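Local coordinates for 5-formaminoimidazole-4-carboxamide-1-(beta)-D-ribofuranosyl 5'-monophosphate synthetase (Methanocaldococcus jannaschii, PDB 2R7L), which catalyses the ATP- and formate-dependent formylation of AICAR to FAICAR in purine biosynthesis, without folates, at residues L8-F11 and D12-K16; K74-E77 and I78-L82; G340-I343 and A344-I347; V110-F113 and G114-I118. All blocks are in the same frame, centred on the assembly; numbering follows the deposited sequence.

In the fold
All four contacts are local, each within one continuous run of chain. They follow one another in the sequence order 1, 2, 4, 3, so none nests within or crosses another. Interaction 1 ends helix 4-11 and turns the chain toward strand 20-24. Interaction 2 starts helix 76-84, which leads into strand 87-89. Interaction 4 shapes the loop between helices 101-106 and 125-135. Interaction 3 lies in helix 339-353, near the C terminus. In space the loop 110-118 touches the other three: Pro111 meets Ile10, Phe11 and Tyr14, Val110 meets Gln79 and Leu82, and Phe113 packs on Ile343 and Ile347. It thereby ties the Rossmann-like N-terminal part to helix 339-353.

Interaction 1: residues L8-F11 and D12-K16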
loop_
_atom_site.group_PDB
_atom_site.type_symbol
_atom_site.label_atom_id
_atom_site.label_comp_id
_atom_site.label_asym_id
_atom_site.label_seq_id
_atom_site.Cartn_x
_atom_site.Cartn_y
_atom_site.Cartn_z
ATOM N N LEU A 8 -18.504 -25.722 21.595
ATOM C CA LEU A 8 -18.649 -26.084 20.187
ATOM C C LEU A 8 -20.116 -26.142 19.771
ATOM O O LEU A 8 -20.468 -25.744 18.658
ATOM C CB LEU A 8 -17.956 -27.412 19.887
ATOM C CG LEU A 8 -16.424 -27.371 19.875
ATOM C CD1 LEU A 8 -15.851 -28.666 19.328
ATOM C CD2 LEU A 8 -15.909 -26.178 19.073
ATOM N N GLU A 9 -20.966 -26.621 20.675
ATOM C CA GLU A 9 -22.395 -26.721 20.412
ATOM C C GLU A 9 -23.110 -25.383 20.585
ATOM O O GLU A 9 -24.262 -25.236 20.182
ATOM C CB GLU A 9 -23.037 -27.805 21.286
ATOM C CG GLU A 9 -22.538 -29.219 20.970
ATOM C CD GLU A 9 -23.253 -30.304 21.765
ATOM O OE1 GLU A 9 -24.472 -30.163 22.020
ATOM O OE2 GLU A 9 -22.595 -31.305 22.127
ATOM N N ILE A 10 -22.433 -24.411 21.190
ATOM C CA ILE A 10 -22.941 -23.039 21.223
ATOM C C ILE A 10 -22.593 -22.368 19.896
ATOM O O ILE A 10 -23.394 -21.623 19.323
ATOM C CB ILE A 10 -22.327 -22.218 22.381
ATOM C CG1 ILE A 10 -22.830 -22.722 23.738
ATOM C CG2 ILE A 10 -22.665 -20.736 22.235
ATOM C CD1 ILE A 10 -24.248 -22.305 24.067
ATOM N N PHE A 11 -21.386 -22.656 19.415
ATOM C CA PHE A 11 -20.876 -22.090 18.179
ATOM C C PHE A 11 -21.542 -22.736 16.969
ATOM O O PHE A 11 -21.666 -22.108 15.916
ATOM C CB PHE A 11 -19.359 -22.279 18.100
ATOM C CG PHE A 11 -18.742 -21.710 16.854
ATOM C CD1 PHE A 11 -18.332 -22.544 15.824
ATOM C CD2 PHE A 11 -18.580 -20.340 16.707
ATOM C CE1 PHE A 11 -17.767 -22.019 14.668
ATOM C CE2 PHE A 11 -18.018 -19.813 15.558
ATOM C CZ PHE A 11 -17.609 -20.653 14.538
ATOM N N ASP A 12 -21.964 -23.991 17.122
ATOM C CA ASP A 12 -22.632 -24.720 16.044
ATOM C C ASP A 12 -23.984 -24.113 15.695
ATOM O O ASP A 12 -24.516 -24.349 14.614
ATOM C CB ASP A 12 -22.804 -26.194 16.408
ATOM C CG ASP A 12 -21.613 -27.034 16.002
ATOM O OD1 ASP A 12 -20.855 -26.601 15.106
ATOM O OD2 ASP A 12 -21.438 -28.132 16.575
ATOM N N LYS A 13 -24.533 -23.331 16.617
ATOM C CA LYS A 13 -25.817 -22.681 16.407
ATOM C C LYS A 13 -25.614 -21.242 15.957
ATOM O O LYS A 13 -26.566 -20.469 15.849
ATOM C CB LYS A 13 -26.650 -22.725 17.689
ATOM C CG LYS A 13 -26.843 -24.127 18.241
ATOM C CD LYS A 13 -27.804 -24.138 19.420
ATOM C CE LYS A 13 -28.025 -25.555 19.935
ATOM N NZ LYS A 13 -29.082 -25.606 20.985
ATOM N N TYR A 14 -24.358 -20.889 15.704
ATOM C CA TYR A 14 -24.007 -19.562 15.218
ATOM C C TYR A 14 -24.271 -19.468 13.714
ATOM O O TYR A 14 -24.126 -20.449 12.990
ATOM C CB TYR A 14 -22.522 -19.283 15.496
ATOM C CG TYR A 14 -22.212 -18.584 16.814
ATOM C CD1 TYR A 14 -23.125 -18.573 17.865
ATOM C CD2 TYR A 14 -20.985 -17.955 17.009
ATOM C CE1 TYR A 14 -22.833 -17.936 19.063
ATOM C CE2 TYR A 14 -20.682 -17.326 18.201
ATOM C CZ TYR A 14 -21.608 -17.317 19.223
ATOM O OH TYR A 14 -21.302 -16.682 20.406
ATOM N N ASN A 15 -24.667 -18.288 13.255
ATOM C CA ASN A 15 -24.683 -17.982 11.829
ATOM C C ASN A 15 -23.254 -17.854 11.309
ATOM O O ASN A 15 -22.617 -16.813 11.473
ATOM C CB ASN A 15 -25.447 -16.677 11.594
ATOM C CG ASN A 15 -25.643 -16.363 10.116
ATOM O OD1 ASN A 15 -24.907 -16.847 9.252
ATOM N ND2 ASN A 15 -26.636 -15.535 9.822
ATOM N N LYS A 16 -22.747 -18.917 10.690
ATOM C CA LYS A 16 -21.347 -18.975 10.254
ATOM C C LYS A 16 -20.955 -17.954 9.179
ATOM O O LYS A 16 -19.788 -17.896 8.782
ATOM C CB LYS A 16 -20.994 -20.376 9.754
ATOM C CG LYS A 16 -21.386 -21.505 10.691
ATOM C CD LYS A 16 -20.488 -21.581 11.913
ATOM C CE LYS A 16 -20.842 -22.796 12.750
ATOM N NZ LYS A 16 -22.305 -22.829 13.025
#
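The last turn of helix 4-11 closes with Asp12 N bonded to Leu8 O (2.8 Å), and a type I beta turn from Phe11 to Tyr14 follows at once. This helix end gathers donors on one carbonyl. Phe11 O takes Tyr14 N at 3.0 Å from above the carbonyl plane. Phe11 O also accepts from Lys16 NZ, at 3.0 Å, in that plane and on a lone pair. The Lys16 chain is bent at chi2 (-73°) and again at chi4 (-51°), which curls the ammonium group back to the carbonyls of the turn. Lys16 NZ also bonds Tyr14 O (3.0 Å) and, weakly, Asp12 O. Its positive charge probably balances the negative end of the helix dipole. On the way, Lys16 CE passes Phe11 CE1 at 3.7 Å. The Phe11 and Tyr14 rings are oblique to each other, their planes 57° apart, and approach most closely through the two CD2 atoms at 3.4 Å. Phe11 CA lies over one face of the Tyr14 ring as a CH-pi contact. Ile19 and Ile356 pack on the Phe11 side chain. At the far end of the Tyr14 side chain, OH is hydrogen-bonded to Ser87 O, beside the CD atom of Pro111.

Interaction 2: residues K74-E77 and I78-L82; sequences KNEE and IQEKL
Gln79 folds back on Lys74 across the first turn of helix 76-84, with Asn75 at the N-cap position, although the Asn75 side chain makes no capping bond. Among the side-chain hydrogen bonds, Gln79 NE2 donates to Lys74 O at 2.9 Å. That bond is nearly straight (161°), and the acceptor lies in the plane of the amide. Chi1 of Gln79 (-55°) sets CG opposite its own carbonyl carbon, and the extended chain then carries the amide to the residue before the cap. The same amide accepts from Leu109 N through OE1 and donates to Ser107 O through NE2. The flat group is therefore fixed in rotation, and this buried amide joins the helix start to the chain at 107-109.

The backbone bonds start at the cap. Gln79 N bonds Asn75 O at 3.2 Å, and Ile78 N reaches the same oxygen in a weak bond. Glu80 N bonds Glu76 O, and Lys81 N makes a weak bond to Glu77 O.

In the apolar packing, Ile78 meets Val67 in a loop, while Leu82 and the Lys81 side chain touch Ile65 of strand 63-66.

The charged groups pair along the helix. Glu76 OE2 forms a salt bridge with Arg83 NH2, which also has a long, weak ion pair with Glu80 OE2. Glu77 and Lys81 run side by side and point the same way. They end in a long salt bridge, Glu77 OE2 to Lys81 NZ, at 3.6 Å.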
loop_
_atom_site.group_PDB
_atom_site.type_symbol
_atom_site.label_atom_id
_atom_site.label_comp_id
_atom_site.label_asym_id
_atom_site.label_seq_id
_atom_site.Cartn_x
_atom_site.Cartn_y
_atom_site.Cartn_z
ATOM N N LYS A 74 -20.331 -10.508 33.189
ATOM C CA LYS A 74 -20.580 -11.905 33.533
ATOM C C LYS A 74 -22.075 -12.217 33.445
ATOM O O LYS A 74 -22.462 -13.364 33.233
ATOM C CB LYS A 74 -20.062 -12.220 34.937
ATOM C CG LYS A 74 -20.517 -11.227 35.989
ATOM C CD LYS A 74 -20.422 -11.803 37.390
ATOM C CE LYS A 74 -20.541 -10.703 38.429
ATOM N NZ LYS A 74 -21.664 -9.778 38.114
ATOM N N ASN A 75 -22.901 -11.185 33.603
ATOM C CA ASN A 75 -24.356 -11.344 33.590
ATOM C C ASN A 75 -24.852 -12.122 32.386
ATOM O O ASN A 75 -24.319 -11.991 31.283
ATOM C CB ASN A 75 -25.052 -9.985 33.643
ATOM C CG ASN A 75 -24.831 -9.275 34.955
ATOM O OD1 ASN A 75 -24.276 -9.844 35.894
ATOM N ND2 ASN A 75 -25.263 -8.019 35.032
ATOM N N GLU A 76 -25.887 -12.925 32.606
ATOM C CA GLU A 76 -26.426 -13.784 31.565
ATOM C C GLU A 76 -27.047 -12.949 30.450
ATOM O O GLU A 76 -27.137 -13.398 29.311
ATOM C CB GLU A 76 -27.456 -14.750 32.154
ATOM C CG GLU A 76 -27.167 -16.216 31.858
ATOM C CD GLU A 76 -27.360 -16.571 30.398
ATOM O OE1 GLU A 76 -28.339 -16.082 29.793
ATOM O OE2 GLU A 76 -26.539 -17.347 29.862
ATOM N N GLU A 77 -27.465 -11.731 30.781
ATOM C CA GLU A 77 -28.011 -10.814 29.788
ATOM C C GLU A 77 -26.967 -10.451 28.734
ATOM O O GLU A 77 -27.283 -10.320 27.549
ATOM C CB GLU A 77 -28.523 -9.540 30.460
ATOM C CG GLU A 77 -29.040 -8.495 29.481
ATOM C CD GLU A 77 -29.263 -7.137 30.124
ATOM O OE1 GLU A 77 -29.293 -7.061 31.372
ATOM O OE2 GLU A 77 -29.411 -6.143 29.378
ATOM N N ILE A 78 -25.722 -10.286 29.176
ATOM C CA ILE A 78 -24.635 -9.871 28.296
ATOM C C ILE A 78 -24.128 -11.038 27.461
ATOM O O ILE A 78 -23.806 -10.876 26.285
ATOM C CB ILE A 78 -23.470 -9.248 29.092
ATOM C CG1 ILE A 78 -23.975 -8.082 29.951
ATOM C CG2 ILE A 78 -22.340 -8.815 28.162
ATOM C CD1 ILE A 78 -24.756 -7.032 29.186
ATOM N N GLN A 79 -24.062 -12.217 28.069
ATOM C CA GLN A 79 -23.657 -13.412 27.347
ATOM C C GLN A 79 -24.608 -13.698 26.186
ATOM O O GLN A 79 -24.197 -14.245 25.162
ATOM C CB GLN A 79 -23.618 -14.619 28.277
ATOM C CG GLN A 79 -22.761 -14.447 29.515
ATOM C CD GLN A 79 -22.565 -15.754 30.256
ATOM O OE1 GLN A 79 -22.415 -16.811 29.641
ATOM N NE2 GLN A 79 -22.561 -15.689 31.583
ATOM N N GLU A 80 -25.878 -13.335 26.356
ATOM C CA GLU A 80 -26.892 -13.592 25.334
ATOM C C GLU A 80 -26.736 -12.698 24.117
ATOM O O GLU A 80 -26.744 -13.179 22.986
ATOM C CB GLU A 80 -28.311 -13.478 25.904
ATOM C CG GLU A 80 -29.045 -14.814 25.966
ATOM C CD GLU A 80 -29.420 -15.345 24.590
ATOM O OE1 GLU A 80 -29.979 -14.570 23.786
ATOM O OE2 GLU A 80 -29.161 -16.536 24.312
ATOM N N LYS A 81 -26.604 -11.397 24.353
ATOM C CA LYS A 81 -26.331 -10.459 23.278
ATOM C C LYS A 81 -25.120 -10.907 22.463
ATOM O O LYS A 81 -25.146 -10.867 21.236
ATOM C CB LYS A 81 -26.091 -9.061 23.835
ATOM C CG LYS A 81 -27.213 -8.542 24.702
ATOM C CD LYS A 81 -26.977 -7.085 25.055
ATOM C CE LYS A 81 -28.074 -6.539 25.947
ATOM N NZ LYS A 81 -27.816 -5.120 26.299
ATOM N N LEU A 82 -24.066 -11.343 23.151
ATOM C CA LEU A 82 -22.846 -11.780 22.481
ATOM C C LEU A 82 -23.087 -13.018 21.635
ATOM O O LEU A 82 -22.495 -13.180 20.565
ATOM C CB LEU A 82 -21.727 -12.054 23.490
ATOM C CG LEU A 82 -21.071 -10.863 24.193
ATOM C CD1 LEU A 82 -20.100 -11.350 25.265
ATOM C CD2 LEU A 82 -20.362 -9.960 23.192
#

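Interaction 3: residues G340-I343 and A344-I347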
loop_
_atom_site.group_PDB
_atom_site.type_symbol
_atom_site.label_atom_id
_atom_site.label_comp_id
_atom_site.label_asym_id
_atom_site.label_seq_id
_atom_site.Cartn_x
_atom_site.Cartn_y
_atom_site.Cartn_z
ATOM N N GLY A 340 -3.288 -8.039 17.644
ATOM C CA GLY A 340 -4.735 -8.080 17.411
ATOM C C GLY A 340 -5.133 -8.587 16.022
ATOM O O GLY A 340 -6.104 -9.347 15.884
ATOM N N GLN A 341 -4.397 -8.168 14.991
ATOM C CA GLN A 341 -4.679 -8.610 13.625
ATOM C C GLN A 341 -4.254 -10.051 13.383
ATOM O O GLN A 341 -4.882 -10.765 12.597
ATOM C CB GLN A 341 -4.019 -7.706 12.572
ATOM C CG GLN A 341 -4.464 -8.080 11.153
ATOM C CD GLN A 341 -3.920 -7.179 10.071
ATOM O OE1 GLN A 341 -3.124 -6.274 10.330
ATOM N NE2 GLN A 341 -4.349 -7.430 8.831
ATOM N N ARG A 342 -3.172 -10.461 14.040
ATOM C CA ARG A 342 -2.698 -11.845 13.994
ATOM C C ARG A 342 -3.695 -12.813 14.635
ATOM O O ARG A 342 -3.874 -13.936 14.163
ATOM C CB ARG A 342 -1.339 -11.975 14.681
ATOM C CG ARG A 342 -0.754 -13.383 14.621
ATOM C CD ARG A 342 -0.486 -13.793 13.195
ATOM N NE ARG A 342 -0.170 -15.214 13.038
ATOM C CZ ARG A 342 -1.081 -16.169 12.867
ATOM N NH1 ARG A 342 -2.380 -15.864 12.855
ATOM N NH2 ARG A 342 -0.695 -17.435 12.722
ATOM N N ILE A 343 -4.338 -12.375 15.709
ATOM C CA ILE A 343 -5.407 -13.160 16.328
ATOM C C ILE A 343 -6.578 -13.307 15.341
ATOM O O ILE A 343 -7.017 -14.419 15.049
ATOM C CB ILE A 343 -5.880 -12.509 17.650
ATOM C CG1 ILE A 343 -4.802 -12.656 18.733
ATOM C CG2 ILE A 343 -7.212 -13.097 18.115
ATOM C CD1 ILE A 343 -4.965 -11.702 19.895
ATOM N N ALA A 344 -7.046 -12.177 14.812
ATOM C CA ALA A 344 -8.169 -12.135 13.865
ATOM C C ALA A 344 -7.943 -13.022 12.647
ATOM O O ALA A 344 -8.855 -13.690 12.178
ATOM C CB ALA A 344 -8.430 -10.722 13.430
ATOM N N ARG A 345 -6.716 -13.028 12.151
ATOM C CA ARG A 345 -6.364 -13.826 11.004
ATOM C C ARG A 345 -6.491 -15.318 11.297
ATOM O O ARG A 345 -6.999 -16.073 10.470
ATOM C CB ARG A 345 -4.941 -13.491 10.559
ATOM C CG ARG A 345 -4.388 -14.444 9.531
ATOM C CD ARG A 345 -3.197 -13.817 8.856
ATOM N NE ARG A 345 -3.514 -12.452 8.453
ATOM C CZ ARG A 345 -2.611 -11.527 8.149
ATOM N NH1 ARG A 345 -1.318 -11.813 8.211
ATOM N NH2 ARG A 345 -3.006 -10.311 7.798
ATOM N N GLU A 346 -6.023 -15.741 12.469
ATOM C CA GLU A 346 -6.129 -17.139 12.863
ATOM C C GLU A 346 -7.603 -17.506 12.924
ATOM O O GLU A 346 -7.996 -18.588 12.514
ATOM C CB GLU A 346 -5.438 -17.405 14.209
ATOM C CG GLU A 346 -5.040 -18.883 14.458
ATOM C CD GLU A 346 -3.811 -19.309 13.672
ATOM O OE1 GLU A 346 -3.319 -18.512 12.838
ATOM O OE2 GLU A 346 -3.324 -20.444 13.885
ATOM N N ILE A 347 -8.423 -16.592 13.422
ATOM C CA ILE A 347 -9.859 -16.826 13.448
ATOM C C ILE A 347 -10.402 -16.947 12.017
ATOM O O ILE A 347 -11.115 -17.901 11.700
ATOM C CB ILE A 347 -10.602 -15.749 14.255
ATOM C CG1 ILE A 347 -10.161 -15.804 15.730
ATOM C CG2 ILE A 347 -12.103 -15.958 14.156
ATOM C CD1 ILE A 347 -10.791 -14.735 16.633
#
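Arg342 and Glu346 stand one turn apart on helix 339-353 and join in a buried salt bridge, an i to i+4 pair within the helix. From CB, the Arg342 chain first leads away from residues 344-347. CG lies trans to the main-chain nitrogen (chi1 -178°), and the bend at chi2 (63°) swings the rest back along the helix. Beyond CZ the two terminal nitrogens meet a single oxygen. NH1 of Arg342 reaches Glu346 OE1 at 2.8 Å, and NH2 of Arg342 reaches Glu346 OE1 at 2.8 Å as well. This is an end-on grip. OE1 lies close to the guanidinium plane, yet both nitrogens come to it from the same face of the carboxylate, whose plane is turned 51° from the guanidinium. Second partners hold both groups: Arg342 NE forms a salt bridge with Glu221 OE1, and Glu346 OE2 is bonded to Ser214 OG.

Also one turn apart, Gln341 NE2 and Arg345 NH2 lie at 3.3 Å. Both are donors, and both bond Glu39 OE2, which probably accounts for their closeness.

The helix is regular here: Ala344 N bonds Gly340 O at 3.2 Å, and Ile347 N bonds Ile343 O at 3.1 Å. Ile343 CG2 and Ile347 CD1 touch at 4.2 Å.

The helix is packed between two sheets. Arg342, Ile343 and Glu346 lie on Phe212 of strand 205-214 in an antiparallel sheet, while Ala344 and Ile347 lie on Ile21 of strand 20-24 in the parallel sheet.

Interaction 4: residues V110-F113 and G114-I118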
loop_
_atom_site.group_PDB
_atom_site.type_symbol
_atom_site.label_atom_id
_atom_site.label_comp_id
_atom_site.label_asym_id
_atom_site.label_seq_id
_atom_site.Cartn_x
_atom_site.Cartn_y
_atom_site.Cartn_z
ATOM N N VAL A 110 -19.796 -18.292 26.205
ATOM C CA VAL A 110 -19.588 -17.634 24.921
ATOM C C VAL A 110 -18.285 -18.160 24.354
ATOM O O VAL A 110 -17.302 -18.267 25.080
ATOM C CB VAL A 110 -19.497 -16.105 25.069
ATOM C CG1 VAL A 110 -19.576 -15.420 23.700
ATOM C CG2 VAL A 110 -20.598 -15.594 25.975
ATOM N N PRO A 111 -18.275 -18.527 23.061
ATOM C CA PRO A 111 -17.043 -19.008 22.449
ATOM C C PRO A 111 -15.908 -18.020 22.697
ATOM O O PRO A 111 -16.130 -16.810 22.692
ATOM C CB PRO A 111 -17.398 -19.069 20.963
ATOM C CG PRO A 111 -18.863 -19.311 20.951
ATOM C CD PRO A 111 -19.401 -18.531 22.111
ATOM N N MET A 112 -14.707 -18.533 22.930
ATOM C CA MET A 112 -13.596 -17.683 23.342
ATOM C C MET A 112 -12.338 -18.134 22.637
ATOM O O MET A 112 -12.034 -19.321 22.622
ATOM C CB MET A 112 -13.396 -17.762 24.858
ATOM C CG MET A 112 -13.167 -16.414 25.531
ATOM S SD MET A 112 -12.835 -16.556 27.305
ATOM C CE MET A 112 -11.394 -17.632 27.256
ATOM N N PHE A 113 -11.616 -17.193 22.037
ATOM C CA PHE A 113 -10.356 -17.525 21.386
ATOM C C PHE A 113 -9.308 -17.881 22.443
ATOM O O PHE A 113 -9.123 -17.146 23.408
ATOM C CB PHE A 113 -9.867 -16.351 20.529
ATOM C CG PHE A 113 -8.597 -16.638 19.783
ATOM C CD1 PHE A 113 -8.623 -17.338 18.586
ATOM C CD2 PHE A 113 -7.374 -16.219 20.282
ATOM C CE1 PHE A 113 -7.453 -17.611 17.895
ATOM C CE2 PHE A 113 -6.201 -16.489 19.599
ATOM C CZ PHE A 113 -6.239 -17.180 18.397
ATOM N N GLY A 114 -8.629 -19.009 22.257
ATOM C CA GLY A 114 -7.606 -19.451 23.197
ATOM C C GLY A 114 -7.959 -20.695 24.002
ATOM O O GLY A 114 -9.024 -21.292 23.819
ATOM N N ASN A 115 -7.049 -21.084 24.893
ATOM C CA ASN A 115 -7.240 -22.250 25.752
ATOM C C ASN A 115 -7.753 -21.808 27.116
ATOM O O ASN A 115 -7.001 -21.301 27.942
ATOM C CB ASN A 115 -5.938 -23.054 25.876
ATOM C CG ASN A 115 -6.037 -24.183 26.891
ATOM O OD1 ASN A 115 -7.050 -24.332 27.561
ATOM N ND2 ASN A 115 -4.976 -24.979 27.007
ATOM N N ARG A 116 -9.048 -22.001 27.330
ATOM C CA ARG A 116 -9.753 -21.520 28.514
ATOM C C ARG A 116 -9.174 -22.044 29.831
ATOM O O ARG A 116 -9.124 -21.320 30.823
ATOM C CB ARG A 116 -11.217 -21.938 28.419
ATOM C CG ARG A 116 -12.179 -21.075 29.179
ATOM C CD ARG A 116 -13.566 -21.662 29.065
ATOM N NE ARG A 116 -14.602 -20.649 29.208
ATOM C CZ ARG A 116 -15.319 -20.168 28.200
ATOM N NH1 ARG A 116 -15.117 -20.615 26.965
ATOM N NH2 ARG A 116 -16.243 -19.245 28.427
ATOM N N ARG A 117 -8.759 -23.307 29.834
ATOM C CA ARG A 117 -8.249 -23.949 31.043
ATOM C C ARG A 117 -6.934 -23.315 31.504
ATOM O O ARG A 117 -6.672 -23.203 32.701
ATOM C CB ARG A 117 -8.039 -25.450 30.808
ATOM C CG ARG A 117 -9.290 -26.245 30.428
ATOM C CD ARG A 117 -10.220 -26.493 31.618
ATOM N NE ARG A 117 -11.318 -25.529 31.669
ATOM C CZ ARG A 117 -12.276 -25.522 32.593
ATOM N NH1 ARG A 117 -12.282 -26.432 33.562
ATOM N NH2 ARG A 117 -13.229 -24.599 32.549
ATOM N N ILE A 118 -6.118 -22.888 30.546
ATOM C CA ILE A 118 -4.763 -22.442 30.841
ATOM C C ILE A 118 -4.704 -21.032 31.424
ATOM O O ILE A 118 -3.656 -20.586 31.882
ATOM C CB ILE A 118 -3.840 -22.572 29.610
ATOM C CG1 ILE A 118 -2.398 -22.797 30.055
ATOM C CG2 ILE A 118 -3.978 -21.364 28.687
ATOM C CD1 ILE A 118 -1.427 -22.925 28.922
#
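Arg116 NH1, in salt bridge with the C-terminal carboxylate oxygen Ser361 OXT, lies at the tip of a side chain that reaches back to Val110 and Met112. Its guanidinium turns an edge toward Val110 O, which lies near the plane at 3.6 Å from Arg116 NH2, farther than a hydrogen bond. NE is bonded to Val104 O. These partners fix the rotation of a buried charged group. The Arg116 chain is extended from CG to NE, which gives it this reach.

Met112 crosses it at about a right angle. Its sulfur lies over one face of the guanidinium, Met112 CB is 3.9 Å from Arg116 NH1, and Met112 CE is 4.0 Å from Arg116 CG. The thioether thus lies across the arginine.

Gly114 follows Phe113 with a positive phi (111°), a backbone shape that calls for glycine. The Phe113 ring packs against helix 339-353. Asn115 OD1 then accepts two weak bonds, from Arg117 N (3.0 Å) and Ile118 N (3.4 Å). The first closes an Asx turn as the chain coils.

Residues 110-113 run extended beside the parallel sheet. Pro111 and Phe113 share backbone bonds with Val89 of edge strand 87-89, while Met112 and Gly114 bond the tail at Ser361 and Ile359. In this ATP-grasp enzyme the loop so links the Rossmann-like N-terminal part to the C-terminal tail of the same chain.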